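Side-chain contacts in metallo-beta-lactamase family protein (Staphylococcus aureus, PDB 3R2U), which holds an iron(III) ion in a metallo-beta-lactamase fold and probably acts as a hydrolase or related iron-dependent enzyme, with a rhodanese-like domain further along its sequence: residues Y290-T295 / E338-G343; I317-D322 / G330-Y335. All coordinates share one frame; numbering follows the deposited sequence.

Contact 1. Residues Y290-T295 / E338-G343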
loop_
_atom_site.group_PDB
_atom_site.type_symbol
_atom_site.label_atom_id
_atom_site.label_comp_id
_atom_site.label_asym_id
_atom_site.label_seq_id
_atom_site.Cartn_x
_atom_site.Cartn_y
_atom_site.Cartn_z
ATOM N N TYR A 290 7.944 8.758 -16.347
ATOM C CA TYR A 290 8.337 7.557 -17.015
ATOM C C TYR A 290 9.825 7.622 -17.431
ATOM O O TYR A 290 10.475 8.674 -17.330
ATOM C CB TYR A 290 7.431 7.305 -18.242
ATOM C CG TYR A 290 5.945 6.967 -18.006
ATOM C CD1 TYR A 290 5.460 6.503 -16.774
ATOM C CD2 TYR A 290 5.058 6.962 -19.082
ATOM C CE1 TYR A 290 4.081 6.152 -16.609
ATOM C CE2 TYR A 290 3.708 6.612 -18.936
ATOM C CZ TYR A 290 3.218 6.203 -17.710
ATOM O OH TYR A 290 1.873 5.850 -17.620
ATOM N N PRO A 291 10.376 6.501 -17.887
ATOM C CA PRO A 291 11.807 6.533 -18.245
ATOM C C PRO A 291 12.106 7.609 -19.253
ATOM O O PRO A 291 11.305 7.837 -20.155
ATOM C CB PRO A 291 12.047 5.152 -18.861
ATOM C CG PRO A 291 11.013 4.274 -18.197
ATOM C CD PRO A 291 9.825 5.138 -17.923
ATOM N N ALA A 292 13.242 8.265 -19.097
ATOM C CA ALA A 292 13.641 9.306 -20.030
ATOM C C ALA A 292 14.961 8.932 -20.667
ATOM O O ALA A 292 15.820 8.384 -20.018
ATOM C CB ALA A 292 13.756 10.645 -19.311
ATOM N N THR A 293 15.095 9.190 -21.956
ATOM C CA THR A 293 16.350 8.963 -22.651
ATOM C C THR A 293 17.176 10.255 -22.700
ATOM O O THR A 293 18.386 10.190 -22.907
ATOM C CB THR A 293 16.126 8.464 -24.066
ATOM O OG1 THR A 293 15.204 9.334 -24.715
ATOM C CG2 THR A 293 15.568 7.034 -24.048
ATOM N N ASN A 294 16.531 11.420 -22.545
ATOM C CA ASN A 294 17.263 12.684 -22.502
ATOM C C ASN A 294 18.071 12.779 -21.211
ATOM O O ASN A 294 17.505 12.948 -20.143
ATOM C CB ASN A 294 16.286 13.860 -22.601
ATOM C CG ASN A 294 16.980 15.235 -22.602
ATOM O OD1 ASN A 294 18.135 15.384 -22.202
ATOM N ND2 ASN A 294 16.253 16.245 -23.049
ATOM N N THR A 295 19.388 12.663 -21.305
ATOM C CA THR A 295 20.252 12.793 -20.138
ATOM C C THR A 295 20.932 14.183 -20.035
ATOM O O THR A 295 21.830 14.363 -19.222
ATOM C CB THR A 295 21.355 11.734 -20.151
ATOM O OG1 THR A 295 22.092 11.842 -21.374
ATOM C CG2 THR A 295 20.767 10.308 -20.037
ATOM N N GLU A 338 13.250 21.663 -16.613
ATOM C CA GLU A 338 12.751 20.314 -16.423
ATOM C C GLU A 338 13.932 19.504 -15.884
ATOM O O GLU A 338 15.074 19.688 -16.306
ATOM C CB GLU A 338 12.259 19.714 -17.739
ATOM C CG GLU A 338 11.178 20.544 -18.437
ATOM C CD GLU A 338 10.619 19.842 -19.692
ATOM O OE1 GLU A 338 10.591 20.476 -20.769
ATOM O OE2 GLU A 338 10.229 18.655 -19.604
ATOM N N ILE A 339 13.644 18.588 -14.974
ATOM C CA ILE A 339 14.670 17.829 -14.278
ATOM C C ILE A 339 14.448 16.329 -14.354
ATOM O O ILE A 339 13.310 15.882 -14.422
ATOM C CB ILE A 339 14.628 18.302 -12.803
ATOM C CG1 ILE A 339 15.156 19.733 -12.735
ATOM C CG2 ILE A 339 15.356 17.367 -11.865
ATOM C CD1 ILE A 339 14.813 20.479 -11.471
ATOM N N ASN A 340 15.535 15.555 -14.408
ATOM C CA ASN A 340 15.456 14.094 -14.325
ATOM C C ASN A 340 15.832 13.627 -12.920
ATOM O O ASN A 340 16.614 14.279 -12.221
ATOM C CB ASN A 340 16.423 13.410 -15.289
ATOM C CG ASN A 340 16.003 13.504 -16.739
ATOM O OD1 ASN A 340 14.854 13.770 -17.061
ATOM N ND2 ASN A 340 16.936 13.236 -17.619
ATOM N N LEU A 341 15.280 12.488 -12.527
ATOM C CA LEU A 341 15.595 11.866 -11.277
ATOM C C LEU A 341 16.168 10.482 -11.541
ATOM O O LEU A 341 15.813 9.835 -12.527
ATOM C CB LEU A 341 14.348 11.736 -10.407
ATOM C CG LEU A 341 13.664 13.017 -10.010
ATOM C CD1 LEU A 341 12.384 12.715 -9.185
ATOM C CD2 LEU A 341 14.679 13.945 -9.253
ATOM N N ILE A 342 17.084 10.054 -10.674
ATOM C CA ILE A 342 17.676 8.731 -10.758
ATOM C C ILE A 342 17.185 7.905 -9.575
ATOM O O ILE A 342 17.306 8.297 -8.401
ATOM C CB ILE A 342 19.212 8.767 -10.811
ATOM C CG1 ILE A 342 19.666 9.383 -12.141
ATOM C CG2 ILE A 342 19.791 7.321 -10.653
ATOM C CD1 ILE A 342 21.104 9.513 -12.288
ATOM N N GLY A 343 16.595 6.766 -9.883
ATOM C CA GLY A 343 16.096 5.851 -8.855
ATOM C C GLY A 343 15.121 4.875 -9.467
ATOM O O GLY A 343 14.865 4.920 -10.672
#
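The side-chain amide of Asn340 reaches the backbone of Asn294 from strand 339-342, an inner strand of a small parallel alpha/beta sheet consistent with a rhodanese-like fold. The segment 290-295, the irregular lead-in to strand 298-301, is thereby tied to 339-342, the strand that lies next to 298-301 in the sheet. The tight part is this one amide. Asn340 ND2 lies 2.6 Å from Asn294 O, a short hydrogen bond that is bent at the hydrogen (139°). The nitrogen approaches nearly in line with the carbonyl bond (C=O...donor angle 165°), and Asn294 O lies in the plane of the Asn340 amide. The CG of Asn340 lies beside the backbone N (chi1 -73°), which carries the amide off the strand towards the loop. Its rotation is further fixed at the other end, where OD1 accepts a hydrogen bond from Arg297 NH1, so both polar atoms of a buried side chain have partners.

Away from that amide the join is loose. The Asn294 side chain does not touch Asn340, its OD1 being taken by Asn296 N, two residues further on, and the exposed Thr295 brings only its CA to 4.2 Å from Asn340 ND2. Ala292, whose backbone bonds to Tyr366 of strand 363-367, points its methyl at the amide without a polar tie: Ala292 CB stops 4.0 Å from Asn340 OD1.

Contact 2. Residues I317-D322 / G330-Y335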
loop_
_atom_site.group_PDB
_atom_site.type_symbol
_atom_site.label_atom_id
_atom_site.label_comp_id
_atom_site.label_asym_id
_atom_site.label_seq_id
_atom_site.Cartn_x
_atom_site.Cartn_y
_atom_site.Cartn_z
ATOM N N ILE A 317 23.656 15.127 -9.258
ATOM C CA ILE A 317 23.791 15.634 -7.909
ATOM C C ILE A 317 23.035 14.674 -6.980
ATOM O O ILE A 317 21.867 14.346 -7.210
ATOM C CB ILE A 317 23.230 17.067 -7.810
ATOM C CG1 ILE A 317 24.077 18.001 -8.697
ATOM C CG2 ILE A 317 23.218 17.543 -6.361
ATOM C CD1 ILE A 317 23.451 19.345 -8.944
ATOM N N ASN A 318 23.706 14.211 -5.943
ATOM C CA ASN A 318 23.070 13.296 -5.000
ATOM C C ASN A 318 22.185 14.047 -4.035
ATOM O O ASN A 318 22.661 14.898 -3.302
ATOM C CB ASN A 318 24.140 12.541 -4.210
ATOM C CG ASN A 318 23.576 11.467 -3.291
ATOM O OD1 ASN A 318 24.183 11.164 -2.272
ATOM N ND2 ASN A 318 22.432 10.879 -3.646
ATOM N N ILE A 319 20.888 13.793 -4.060
ATOM C CA ILE A 319 20.027 14.369 -3.033
ATOM C C ILE A 319 19.242 13.192 -2.483
ATOM O O ILE A 319 18.181 12.858 -3.000
ATOM C CB ILE A 319 19.067 15.459 -3.520
ATOM C CG1 ILE A 319 19.807 16.603 -4.215
ATOM C CG2 ILE A 319 18.303 16.023 -2.311
ATOM C CD1 ILE A 319 20.674 17.427 -3.282
ATOM N N PRO A 320 19.767 12.546 -1.434
ATOM C CA PRO A 320 19.060 11.394 -0.866
ATOM C C PRO A 320 17.605 11.716 -0.492
ATOM O O PRO A 320 17.344 12.770 0.067
ATOM C CB PRO A 320 19.875 11.058 0.372
ATOM C CG PRO A 320 21.263 11.572 0.076
ATOM C CD PRO A 320 21.031 12.828 -0.724
ATOM N N TYR A 321 16.677 10.825 -0.847
ATOM C CA TYR A 321 15.274 11.016 -0.509
ATOM C C TYR A 321 15.008 10.549 0.932
ATOM O O TYR A 321 14.436 9.498 1.155
ATOM C CB TYR A 321 14.346 10.290 -1.499
ATOM C CG TYR A 321 12.881 10.587 -1.251
ATOM C CD1 TYR A 321 12.384 11.882 -1.418
ATOM C CD2 TYR A 321 11.998 9.594 -0.840
ATOM C CE1 TYR A 321 11.046 12.188 -1.184
ATOM C CE2 TYR A 321 10.647 9.894 -0.603
ATOM C CZ TYR A 321 10.188 11.191 -0.773
ATOM O OH TYR A 321 8.863 11.512 -0.548
ATOM N N ASP A 322 15.462 11.343 1.888
ATOM C CA ASP A 322 15.270 11.086 3.311
ATOM C C ASP A 322 14.574 12.325 3.880
ATOM O O ASP A 322 14.148 13.193 3.100
ATOM C CB ASP A 322 16.596 10.758 4.010
ATOM C CG ASP A 322 17.621 11.892 3.939
ATOM O OD1 ASP A 322 17.278 13.044 3.574
ATOM O OD2 ASP A 322 18.798 11.619 4.275
ATOM N N GLY A 330 16.580 22.264 -2.104
ATOM C CA GLY A 330 16.272 23.676 -2.237
ATOM C C GLY A 330 17.444 24.493 -2.725
ATOM O O GLY A 330 17.265 25.514 -3.397
ATOM N N TRP A 331 18.646 24.023 -2.417
ATOM C CA TRP A 331 19.853 24.685 -2.852
ATOM C C TRP A 331 20.185 24.455 -4.316
ATOM O O TRP A 331 20.970 25.215 -4.873
ATOM C CB TRP A 331 21.041 24.265 -1.988
ATOM C CG TRP A 331 20.936 24.743 -0.575
ATOM C CD1 TRP A 331 20.539 24.023 0.516
ATOM C CD2 TRP A 331 21.204 26.066 -0.108
ATOM N NE1 TRP A 331 20.556 24.822 1.642
ATOM C CE2 TRP A 331 20.958 26.080 1.283
ATOM C CE3 TRP A 331 21.638 27.244 -0.731
ATOM C CZ2 TRP A 331 21.136 27.225 2.059
ATOM C CZ3 TRP A 331 21.807 28.382 0.040
ATOM C CH2 TRP A 331 21.559 28.364 1.419
ATOM N N TYR A 332 19.597 23.424 -4.943
ATOM C CA TYR A 332 19.906 23.082 -6.337
ATOM C C TYR A 332 18.737 23.106 -7.306
ATOM O O TYR A 332 18.963 23.176 -8.503
ATOM C CB TYR A 332 20.502 21.672 -6.410
ATOM C CG TYR A 332 21.753 21.507 -5.603
ATOM C CD1 TYR A 332 21.699 21.013 -4.307
ATOM C CD2 TYR A 332 22.991 21.858 -6.125
ATOM C CE1 TYR A 332 22.840 20.876 -3.551
ATOM C CE2 TYR A 332 24.141 21.732 -5.370
ATOM C CZ TYR A 332 24.053 21.241 -4.086
ATOM O OH TYR A 332 25.176 21.093 -3.331
ATOM N N LEU A 333 17.503 23.055 -6.804
ATOM C CA LEU A 333 16.341 22.983 -7.683
ATOM C C LEU A 333 16.242 24.236 -8.516
ATOM O O LEU A 333 16.287 25.328 -7.984
ATOM C CB LEU A 333 15.038 22.795 -6.872
ATOM C CG LEU A 333 13.785 22.397 -7.674
ATOM C CD1 LEU A 333 13.954 21.051 -8.337
ATOM C CD2 LEU A 333 12.561 22.371 -6.791
ATOM N N ASN A 334 16.161 24.075 -9.827
ATOM C CA ASN A 334 15.965 25.212 -10.716
ATOM C C ASN A 334 14.513 25.124 -11.259
ATOM O O ASN A 334 14.191 24.244 -12.083
ATOM C CB ASN A 334 17.002 25.184 -11.832
ATOM C CG ASN A 334 16.966 26.416 -12.688
ATOM O OD1 ASN A 334 15.930 27.066 -12.834
ATOM N ND2 ASN A 334 18.103 26.746 -13.270
ATOM N N TYR A 335 13.636 26.020 -10.776
ATOM C CA TYR A 335 12.226 26.005 -11.172
ATOM C C TYR A 335 11.973 26.286 -12.642
ATOM O O TYR A 335 10.897 25.996 -13.145
ATOM C CB TYR A 335 11.408 26.995 -10.322
ATOM C CG TYR A 335 11.148 26.517 -8.915
ATOM C CD1 TYR A 335 12.141 26.577 -7.948
ATOM C CD2 TYR A 335 9.901 26.013 -8.544
ATOM C CE1 TYR A 335 11.909 26.156 -6.669
ATOM C CE2 TYR A 335 9.656 25.609 -7.246
ATOM C CZ TYR A 335 10.674 25.676 -6.318
ATOM O OH TYR A 335 10.494 25.261 -5.026
#
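Ile317 lays its branch methyl squarely over the ring of Tyr332. The CG2 atom of Ile317 stands 4.1 Å from the centroid of the Tyr332 ring and 3° off the ring normal, a CH-pi contact centred on the face. With CG2 anti to the backbone N, the other branch, CG1, falls beside that N (chi1 -64°) and extends towards the base of the ring, where Ile317 CD1 meets Tyr332 CD2 at 3.8 Å. One isoleucine therefore touches the aromatic group with both arms, one over its middle and one near its margin.

Ile319, two residues along, approaches from the same side of the ring plane but slantwise. Its CD1 lies 3.9 Å from Tyr332 CD1 and 4.1 Å from Tyr332 CE1, across the ring from the corner touched by Ile317 CD1. Asn318, between the two isoleucines, directs its amide elsewhere, giving ND2 hydrogen bonds to Asp301 O and Arg303 O.

The arrangement belongs to a beta-alpha-beta crossover: the chain leaves edge strand 317-318, forms the short helix 325-329, and passes through 330-335 on its way to the parallel strand 339-342. Tyr332 thus brings the return leg back against the strand where the crossover began. No hydrogen bond joins the two segments; the contact is apolar. Phe300 of the adjoining strand touches all three side chains, while Phe325, Gln328 and Ile329 pack on the buried Ile319. Tyr332 itself remains largely exposed.

Overall arrangement
Both contacts reach the same four-stranded parallel sheet, with centres 14 Å apart, and contact 2 is nested along the chain within the loop that contact 1 closes. They also touch directly: Ile339 CD1, from strand 339-342, packs 3.9 Å from Asn334 O. Contact 1 is the more peripheral, about 29 Å from the centre of the chain to its own centre, against about 19 Å for contact 2. Its segment 290-295 also meets the second subunit, where Tyr290 OH hydrogen-bonds to Leu59 N of that chain. Neither contact includes the iron ligands His80, His143 and Asp169.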